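Local coordinates for protein oligopeptide ABC transporter OppAIV (Borrelia burgdorferi B31, PDB 4GL8) that probably binds oligopeptides in the periplasm and delivers them to an ABC transporter for uptake into the cell, at residues G153-A156 and L162-T165; S115-L120 and A147-L152; L95-V100 and D158-E163. All coordinates share one frame; numbering follows the deposited sequence.

How the contacts relate
Read from the N terminus, the chain first passes 95-100, where strand 90-95 gives way to a loop, and then helix 109-119, which carries 115-120. Contact 2 closes the first loop when 147-152 returns to that helix, and it is nested inside the longer loop that contact 3 closes at 158-163. Contact 1 follows contact 2 directly: strand 154-158 turns back through a hairpin onto 161-165, so contacts 1 and 3 both finish on strand 161-165 and share L162 and E163. Together they tie an edge hairpin to its neighbouring strand and to the helix covering one face. I154 of contact 1 also packs on Y116 of contact 2.

Contact 1: G153-A156 and L162-T165; sequences GIKA and LEIT
K155 and E163 face each other as a hydrogen-bonded antiparallel pair, each backbone giving one N-H and taking one: K155 N reaches E163 O at 2.8 Å, and E163 N returns to K155 O in a nearly straight bond (176° at the hydrogen). A third bond runs from T165 N to G153 O. The E163 side chain shows what such pairing does beyond the backbone. Its CB lies 3.9 Å from K155 O; with CG anti to the backbone N (chi1 -169°), the extended chain runs alongside the lysine, pointing the same way. At the tip, OE1 sits 3.6 Å from K155 CD, whereas K155 NZ stays 4.6 Å from that oxygen, too far for a salt bridge. One water spans the gap, donating to E163 OE1 at 2.7 Å and accepting from K155 NZ. On the other face, I154 CG2 lies beside L162 CD1 at 4.2 Å. The hairpin forms one edge of a five-strand antiparallel sheet: L162 and I164 bond to strand 90-95 through F93 and Y91, while I154 and L162 turn to helix 109-119, meeting Y116 and I112.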
# COMPACT_ATOMS: atom_id res chain seq x y z
N GLY A 153 -19.47 -16.12 5.12
CA GLY A 153 -19.63 -16.11 3.68
C GLY A 153 -18.46 -16.58 2.85
O GLY A 153 -18.11 -15.96 1.84
N ILE A 154 -17.84 -17.69 3.25
CA ILE A 154 -16.73 -18.29 2.51
C ILE A 154 -17.00 -19.78 2.61
O ILE A 154 -17.09 -20.31 3.72
CB ILE A 154 -15.35 -17.95 3.14
CG1 ILE A 154 -15.14 -16.44 3.22
CG2 ILE A 154 -14.19 -18.54 2.35
CD1 ILE A 154 -13.84 -16.02 3.89
N LYS A 155 -17.20 -20.45 1.48
CA LYS A 155 -17.53 -21.86 1.53
C LYS A 155 -16.78 -22.64 0.48
O LYS A 155 -16.54 -22.16 -0.61
CB LYS A 155 -19.03 -22.05 1.31
CG LYS A 155 -19.91 -21.56 2.44
CD LYS A 155 -21.35 -21.69 2.00
CE LYS A 155 -22.32 -21.36 3.12
NZ LYS A 155 -23.70 -21.64 2.66
N ALA A 156 -16.41 -23.86 0.84
CA ALA A 156 -15.78 -24.81 -0.05
C ALA A 156 -16.89 -25.69 -0.60
O ALA A 156 -17.34 -26.58 0.08
CB ALA A 156 -14.77 -25.65 0.72
N LEU A 162 -14.76 -22.49 -4.75
CA LEU A 162 -14.80 -21.62 -3.55
C LEU A 162 -15.86 -20.57 -3.74
O LEU A 162 -15.90 -19.89 -4.75
CB LEU A 162 -13.45 -20.96 -3.31
CG LEU A 162 -13.39 -20.12 -2.03
CD1 LEU A 162 -13.16 -21.02 -0.83
CD2 LEU A 162 -12.33 -19.07 -2.10
N GLU A 163 -16.76 -20.44 -2.77
CA GLU A 163 -17.79 -19.42 -2.85
C GLU A 163 -17.56 -18.33 -1.82
O GLU A 163 -17.40 -18.64 -0.63
CB GLU A 163 -19.14 -20.06 -2.61
CG GLU A 163 -20.35 -19.23 -2.91
CD GLU A 163 -21.61 -19.84 -2.31
OE1 GLU A 163 -21.79 -19.75 -1.04
OE2 GLU A 163 -22.42 -20.41 -3.09
N ILE A 164 -17.57 -17.08 -2.26
CA ILE A 164 -17.50 -15.95 -1.35
C ILE A 164 -18.75 -15.07 -1.52
O ILE A 164 -19.05 -14.59 -2.63
CB ILE A 164 -16.25 -15.10 -1.61
CG1 ILE A 164 -15.01 -15.95 -1.43
CG2 ILE A 164 -16.20 -13.91 -0.64
CD1 ILE A 164 -13.74 -15.20 -1.70
N THR A 165 -19.46 -14.90 -0.41
CA THR A 165 -20.67 -14.10 -0.36
C THR A 165 -20.34 -12.73 0.25
O THR A 165 -19.83 -12.65 1.36
CB THR A 165 -21.79 -14.81 0.47
OG1 THR A 165 -22.06 -16.09 -0.10
CG2 THR A 165 -23.09 -14.03 0.46
O HOH W 1 -24.26 -20.06 0.06

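Contact 2: S115-L120 and A147-L152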
# COMPACT_ATOMS: atom_id res chain seq x y z
N SER A 115 -7.46 -20.79 5.47
CA SER A 115 -6.64 -19.60 5.42
C SER A 115 -7.41 -18.34 5.82
O SER A 115 -6.95 -17.54 6.68
CB SER A 115 -6.06 -19.44 4.02
OG SER A 115 -5.35 -18.24 3.94
N TYR A 116 -8.60 -18.16 5.25
CA TYR A 116 -9.44 -17.02 5.65
C TYR A 116 -9.83 -17.08 7.09
O TYR A 116 -9.86 -16.03 7.74
CB TYR A 116 -10.68 -16.86 4.77
CG TYR A 116 -10.32 -16.26 3.43
CD1 TYR A 116 -9.90 -14.94 3.33
CD2 TYR A 116 -10.38 -17.01 2.28
CE1 TYR A 116 -9.56 -14.38 2.09
CE2 TYR A 116 -10.04 -16.46 1.05
CZ TYR A 116 -9.64 -15.16 0.96
OH TYR A 116 -9.32 -14.63 -0.28
N LEU A 117 -10.05 -18.28 7.61
CA LEU A 117 -10.33 -18.40 9.05
C LEU A 117 -9.20 -17.88 9.95
O LEU A 117 -9.46 -17.26 10.98
CB LEU A 117 -10.69 -19.83 9.45
CG LEU A 117 -11.95 -20.47 8.84
CD1 LEU A 117 -12.06 -21.87 9.41
CD2 LEU A 117 -13.22 -19.71 9.10
N ARG A 118 -7.94 -18.14 9.59
CA ARG A 118 -6.80 -17.57 10.34
C ARG A 118 -6.81 -16.04 10.39
O ARG A 118 -6.60 -15.47 11.46
CB ARG A 118 -5.46 -18.07 9.77
CG ARG A 118 -4.21 -17.37 10.32
CD ARG A 118 -2.94 -17.99 9.74
NE ARG A 118 -1.72 -17.53 10.38
CZ ARG A 118 -0.84 -16.66 9.86
NH1 ARG A 118 -1.04 -16.08 8.66
NH2 ARG A 118 0.27 -16.36 10.56
N ILE A 119 -7.03 -15.34 9.26
CA ILE A 119 -6.96 -13.88 9.32
C ILE A 119 -8.14 -13.29 10.09
O ILE A 119 -8.05 -12.20 10.62
CB ILE A 119 -6.79 -13.20 7.95
CG1 ILE A 119 -6.42 -11.74 8.13
CG2 ILE A 119 -8.07 -13.33 7.10
CD1 ILE A 119 -6.00 -11.07 6.84
N LEU A 120 -9.23 -14.05 10.19
CA LEU A 120 -10.40 -13.64 10.96
C LEU A 120 -10.34 -14.09 12.41
O LEU A 120 -11.31 -13.92 13.15
CB LEU A 120 -11.68 -14.17 10.31
CG LEU A 120 -11.99 -13.48 8.97
CD1 LEU A 120 -12.95 -14.31 8.13
CD2 LEU A 120 -12.56 -12.10 9.21
N ALA A 147 -20.95 -15.29 15.13
CA ALA A 147 -21.46 -16.19 14.10
C ALA A 147 -20.67 -17.49 14.06
O ALA A 147 -19.44 -17.49 14.23
CB ALA A 147 -21.44 -15.52 12.73
N ASN A 148 -21.37 -18.58 13.80
CA ASN A 148 -20.73 -19.86 13.57
C ASN A 148 -19.84 -19.74 12.33
O ASN A 148 -20.15 -19.01 11.39
CB ASN A 148 -21.81 -20.94 13.32
CG ASN A 148 -21.27 -22.36 13.40
OD1 ASN A 148 -20.66 -22.88 12.46
ND2 ASN A 148 -21.53 -23.03 14.53
N GLU A 149 -18.72 -20.45 12.36
CA GLU A 149 -17.88 -20.69 11.20
C GLU A 149 -18.69 -21.07 9.94
O GLU A 149 -18.39 -20.64 8.84
CB GLU A 149 -16.93 -21.83 11.55
CG GLU A 149 -15.65 -21.89 10.78
CD GLU A 149 -14.86 -23.17 11.07
OE1 GLU A 149 -14.83 -24.06 10.19
OE2 GLU A 149 -14.27 -23.27 12.17
N SER A 150 -19.75 -21.86 10.11
CA SER A 150 -20.58 -22.31 8.99
C SER A 150 -21.43 -21.17 8.34
O SER A 150 -21.80 -21.28 7.17
CB SER A 150 -21.50 -23.47 9.43
OG SER A 150 -22.66 -22.96 10.08
N GLU A 151 -21.71 -20.12 9.11
CA GLU A 151 -22.46 -18.94 8.65
C GLU A 151 -21.60 -17.86 7.98
O GLU A 151 -22.13 -16.84 7.54
CB GLU A 151 -23.17 -18.27 9.83
N LEU A 152 -20.29 -18.07 7.95
CA LEU A 152 -19.37 -17.13 7.32
C LEU A 152 -19.51 -17.25 5.82
O LEU A 152 -19.62 -18.35 5.30
CB LEU A 152 -17.92 -17.44 7.74
CG LEU A 152 -16.79 -16.65 7.09
CD1 LEU A 152 -16.78 -15.18 7.51
CD2 LEU A 152 -15.46 -17.28 7.44
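L117 lays its two methyls across the outer end of E149, one over the carboxylate and one against CG, the two side chains crossing at about a right angle. Its CD1 lies 3.5 Å from E149 CD, the carboxylate carbon itself, over the flat face of that group, while CD2 reaches E149 CG at 3.7 Å. The glutamate gets there by an extended chain whose CG stands opposite the backbone N (chi1 -156°), which carries the carboxylate back toward the helix. Its charge is answered by R113, one helical turn before L117: the salt bridge joins E149 OE1 to R113 NH2, so an ion pair lies next to the leucine methyls. L152 supplies the apolar half of the contact. Its CD2 methyl fits between L117 of the helix and L120 just past its end, 3.7 Å from L117 CD2 and 3.9 Å from L120 CD1. The two encounters differ in form, since L117 and L152 slide past one another in opposite directions, whereas L120 and L152 meet tip to tip. Y142 of helix 139-143 touches both L117 and L120, adding an aromatic neighbour to the cluster. No hydrogen bond crosses between the segments, and the returning chain is shaped by its own polar bonds instead. N148 OD1 accepts from S150 N at 2.7 Å, on a lone pair and in the carbonyl plane. An Asx turn thus opens the short 3-10 segment 149-151, and L152 after it packs on the C-terminal end of helix 109-119.

Contact 3: L95-V100 and D158-E163; sequences LRDNLV and DEKTLE
K160 O is met by two donors: L95 N at 2.9 Å, and a water that gives a weak bond here and a firmer one, 2.8 Å, to L95 O. The amide of L95 approaches from above the carbonyl plane, 37° out of it, yet its N-H points well at the oxygen (165°). The water thus links the carbonyls of the two residues beside their direct bond. Over the same backbone lies the L95 side chain, with CG 3.8 Å from K160 O and CD1 3.9 Å from E159 O; I112 of helix 109-119 touches it too. Farther out, the K160 side chain bends at its third and fourth torsions (chi4 -89°) and brings its tip beside D97. There NZ forms a weak salt bridge to D97 OD1 at 3.4 Å, and CE is almost as near that oxygen, at 3.5 Å. K160 itself belongs to a type I turn from D158 to T161, the bend of the edge hairpin. The chemistry implies a division of labour: the backbone bond and the leucine cover probably hold the turn to the end of strand 90-95, while the exposed, long charge pair likely adds a looser attraction.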
# COMPACT_ATOMS: atom_id res chain seq x y z
N LEU A 95 -11.42 -23.25 -9.34
CA LEU A 95 -9.96 -23.37 -9.25
C LEU A 95 -9.44 -24.15 -10.47
O LEU A 95 -10.12 -25.06 -10.96
CB LEU A 95 -9.54 -24.04 -7.92
CG LEU A 95 -10.01 -23.37 -6.63
CD1 LEU A 95 -9.48 -24.08 -5.38
CD2 LEU A 95 -9.68 -21.88 -6.57
N ARG A 96 -8.26 -23.79 -10.97
CA ARG A 96 -7.60 -24.61 -11.99
C ARG A 96 -7.18 -25.97 -11.41
O ARG A 96 -7.07 -26.12 -10.19
CB ARG A 96 -6.41 -23.90 -12.62
CG ARG A 96 -5.33 -23.50 -11.65
CD ARG A 96 -4.26 -22.67 -12.35
NE ARG A 96 -4.70 -21.30 -12.60
CZ ARG A 96 -5.00 -20.79 -13.79
NH1 ARG A 96 -4.88 -21.52 -14.89
NH2 ARG A 96 -5.39 -19.51 -13.88
N ASP A 97 -6.98 -26.93 -12.30
CA ASP A 97 -6.54 -28.29 -11.95
C ASP A 97 -5.11 -28.35 -11.45
O ASP A 97 -4.27 -27.55 -11.84
CB ASP A 97 -6.63 -29.20 -13.18
CG ASP A 97 -8.04 -29.33 -13.70
OD1 ASP A 97 -8.99 -29.12 -12.92
OD2 ASP A 97 -8.22 -29.65 -14.89
N ASN A 98 -4.85 -29.34 -10.59
CA ASN A 98 -3.50 -29.70 -10.14
C ASN A 98 -2.78 -28.60 -9.39
O ASN A 98 -1.56 -28.50 -9.46
CB ASN A 98 -2.66 -30.15 -11.34
CG ASN A 98 -3.32 -31.28 -12.13
OD1 ASN A 98 -3.94 -32.17 -11.56
ND2 ASN A 98 -3.20 -31.23 -13.45
N LEU A 99 -3.52 -27.77 -8.67
CA LEU A 99 -2.90 -26.72 -7.87
C LEU A 99 -2.19 -27.35 -6.69
O LEU A 99 -2.80 -28.08 -5.94
CB LEU A 99 -3.93 -25.74 -7.34
CG LEU A 99 -4.51 -24.74 -8.35
CD1 LEU A 99 -5.63 -23.94 -7.71
CD2 LEU A 99 -3.43 -23.81 -8.91
N VAL A 100 -0.90 -27.08 -6.53
CA VAL A 100 -0.18 -27.58 -5.36
C VAL A 100 0.68 -26.49 -4.78
O VAL A 100 1.10 -25.60 -5.49
CB VAL A 100 0.71 -28.79 -5.70
CG1 VAL A 100 -0.13 -30.07 -5.87
CG2 VAL A 100 1.54 -28.51 -6.94
N ASP A 158 -16.80 -27.66 -3.25
CA ASP A 158 -16.12 -28.93 -3.45
C ASP A 158 -14.63 -28.59 -3.47
O ASP A 158 -14.26 -27.45 -3.13
CB ASP A 158 -16.58 -29.62 -4.73
CG ASP A 158 -16.39 -28.77 -5.98
OD1 ASP A 158 -15.38 -28.07 -6.14
OD2 ASP A 158 -17.26 -28.83 -6.83
N GLU A 159 -13.79 -29.52 -3.88
CA GLU A 159 -12.33 -29.30 -3.84
C GLU A 159 -11.86 -28.17 -4.70
O GLU A 159 -10.92 -27.50 -4.35
CB GLU A 159 -11.57 -30.53 -4.30
CG GLU A 159 -11.42 -31.59 -3.25
CD GLU A 159 -10.15 -32.40 -3.45
OE1 GLU A 159 -9.49 -32.29 -4.54
OE2 GLU A 159 -9.81 -33.14 -2.51
N LYS A 160 -12.48 -28.01 -5.86
CA LYS A 160 -12.04 -26.99 -6.82
C LYS A 160 -13.03 -25.83 -6.90
O LYS A 160 -13.07 -25.14 -7.92
CB LYS A 160 -11.91 -27.59 -8.21
CG LYS A 160 -11.03 -28.84 -8.34
CD LYS A 160 -10.74 -29.06 -9.82
CE LYS A 160 -10.66 -30.52 -10.21
NZ LYS A 160 -9.25 -30.97 -10.04
N THR A 161 -13.84 -25.61 -5.87
CA THR A 161 -14.85 -24.57 -5.96
C THR A 161 -15.01 -23.79 -4.66
O THR A 161 -15.37 -24.33 -3.61
CB THR A 161 -16.20 -25.13 -6.42
OG1 THR A 161 -16.00 -26.04 -7.52
CG2 THR A 161 -17.09 -24.02 -6.89
N LEU A 162 -14.76 -22.49 -4.75
CA LEU A 162 -14.80 -21.62 -3.55
C LEU A 162 -15.86 -20.57 -3.74
O LEU A 162 -15.90 -19.89 -4.75
CB LEU A 162 -13.45 -20.96 -3.31
CG LEU A 162 -13.39 -20.12 -2.03
CD1 LEU A 162 -13.16 -21.02 -0.83
CD2 LEU A 162 -12.33 -19.07 -2.10
N GLU A 163 -16.76 -20.44 -2.77
CA GLU A 163 -17.79 -19.42 -2.85
C GLU A 163 -17.56 -18.33 -1.82
O GLU A 163 -17.40 -18.64 -0.63
CB GLU A 163 -19.14 -20.06 -2.61
CG GLU A 163 -20.35 -19.23 -2.91
CD GLU A 163 -21.61 -19.84 -2.31
OE1 GLU A 163 -21.79 -19.75 -1.04
OE2 GLU A 163 -22.42 -20.41 -3.09
O HOH W 2 -12.81 -25.79 -11.31